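Long-range contact in uncharacterized protein lp_1913 (Lactobacillus plantarum, PDB 3FLH), which is of unknown function but carries a rhodanese-like domain, the fold of sulfurtransferases and of some phosphatases: residues 33-38 and 51-56. Residues are numbered along the deposited sequence; the frame is centred on the assembly and turned at random.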
# COMPACT_ATOMS: atom_id res chain seq x y z
N TYR B 33 -20.43 9.33 8.36
CA TYR B 33 -18.98 9.22 8.49
C TYR B 33 -18.31 10.47 9.07
O TYR B 33 -18.76 11.59 8.84
CB TYR B 33 -18.35 8.90 7.13
CG TYR B 33 -18.91 7.67 6.46
CD1 TYR B 33 -18.74 6.41 7.04
CD2 TYR B 33 -19.64 7.75 5.28
CE1 TYR B 33 -19.27 5.26 6.45
CE2 TYR B 33 -20.18 6.61 4.68
CZ TYR B 33 -19.99 5.37 5.27
OH TYR B 33 -20.52 4.24 4.69
N VAL B 34 -17.24 10.26 9.83
CA VAL B 34 -16.45 11.34 10.41
C VAL B 34 -15.04 11.06 9.92
O VAL B 34 -14.49 9.99 10.17
CB VAL B 34 -16.48 11.31 11.96
CG1 VAL B 34 -15.54 12.39 12.52
CG2 VAL B 34 -17.90 11.54 12.46
N VAL B 35 -14.47 12.03 9.21
CA VAL B 35 -13.13 11.90 8.64
C VAL B 35 -12.08 12.40 9.63
O VAL B 35 -12.21 13.49 10.20
CB VAL B 35 -13.03 12.73 7.32
CG1 VAL B 35 -11.64 12.60 6.71
CG2 VAL B 35 -14.08 12.26 6.33
N LEU B 36 -11.04 11.60 9.84
CA LEU B 36 -9.93 11.93 10.74
C LEU B 36 -8.64 12.05 9.97
O LEU B 36 -8.20 11.10 9.31
CB LEU B 36 -9.74 10.84 11.80
CG LEU B 36 -10.96 10.43 12.63
CD1 LEU B 36 -10.55 9.35 13.63
CD2 LEU B 36 -11.53 11.65 13.36
N ASP B 37 -8.02 13.23 10.05
CA ASP B 37 -6.75 13.49 9.37
C ASP B 37 -5.68 13.04 10.36
O ASP B 37 -5.42 13.74 11.34
CB ASP B 37 -6.62 15.00 9.09
CG ASP B 37 -5.44 15.33 8.20
OD1 ASP B 37 -4.34 14.76 8.41
OD2 ASP B 37 -5.61 16.16 7.28
N VAL B 38 -5.07 11.89 10.12
CA VAL B 38 -4.06 11.39 11.05
C VAL B 38 -2.62 11.74 10.69
O VAL B 38 -1.68 11.13 11.22
CB VAL B 38 -4.16 9.86 11.21
CG1 VAL B 38 -5.57 9.48 11.65
CG2 VAL B 38 -3.82 9.17 9.90
N LYS B 51 -12.54 18.47 3.65
CA LYS B 51 -13.67 19.20 4.23
C LYS B 51 -14.26 18.47 5.43
O LYS B 51 -14.61 17.29 5.34
CB LYS B 51 -14.74 19.42 3.16
CG LYS B 51 -15.94 20.19 3.65
CD LYS B 51 -16.95 20.45 2.54
CE LYS B 51 -18.15 21.23 3.08
NZ LYS B 51 -17.74 22.56 3.65
N GLY B 52 -14.37 19.17 6.56
CA GLY B 52 -14.93 18.57 7.76
C GLY B 52 -14.04 17.59 8.50
O GLY B 52 -14.46 17.00 9.51
N ALA B 53 -12.82 17.40 8.03
CA ALA B 53 -11.91 16.46 8.67
C ALA B 53 -11.39 16.97 10.00
O ALA B 53 -11.08 18.15 10.15
CB ALA B 53 -10.73 16.15 7.75
N ILE B 54 -11.29 16.07 10.97
CA ILE B 54 -10.80 16.41 12.29
C ILE B 54 -9.31 16.14 12.35
O ILE B 54 -8.86 15.05 12.02
CB ILE B 54 -11.51 15.58 13.37
CG1 ILE B 54 -13.02 15.82 13.30
CG2 ILE B 54 -10.97 15.95 14.75
CD1 ILE B 54 -13.82 14.92 14.22
N ALA B 55 -8.54 17.15 12.76
CA ALA B 55 -7.09 17.01 12.86
C ALA B 55 -6.75 16.13 14.06
O ALA B 55 -6.96 16.53 15.21
CB ALA B 55 -6.43 18.38 13.00
N MSE B 56 -6.25 14.94 13.78
CA MSE B 56 -5.91 13.99 14.84
C MSE B 56 -4.66 13.18 14.50
O MSE B 56 -4.75 12.05 14.02
CB MSE B 56 -7.08 13.06 15.09
CG MSE B 56 -6.78 11.93 16.05
SE MSE B 56 -8.17 11.72 17.34
CE MSE B 56 -9.64 11.31 16.17
O HOH W 1 -15.72 14.65 9.20
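L36 and M56, a selenomethionine, lie side by side and point the same way, the CE methyl of M56 meeting both branches of the leucine, 3.3 Å from L36 CD1 and nearly as near to CD2, a tight fit. The M56 chain, CG anti to the backbone N (chi1 173°), bends at its next two torsions, which brings CE alongside the L36 branches. The same CD2 branch also rests 3.9 Å from I54 CB, and the CD1 methyl of I54 reaches obliquely across to V34 CG1. With an alanine in place of L36, both branches go, which would probably open a gap beside I54 CB and leave the M56 methyl without its partner and freer to turn. V35 faces the opposite side of the sheet, its CG1 3.8 Å from A53 CB.

A parallel ladder runs between these two faces, and in it D37 is bonded through both N and O. I54 N donates to V35 O at 2.8 Å, almost straight at 171°; D37 N then donates to I54 O, and M56 N to D37 O. V38 CA adds a C-H···O contact to M56 O (3.1 Å). Ahead of the ladder, a water accepts from V35 N and donates to G52 O, extending the pairing where no direct bond forms. The D37 carboxylate turns away from 51-56 to a salt bridge with R39.

Strand 54-55 thus forms an edge of the chain's parallel sheet, with 33-37 inside it, bonded along its other side to strand 73-77, as expected of a rhodanese-like α/β domain. V35 packs against helix 19-27, and M56 against L61 and R64 of helix 58-64.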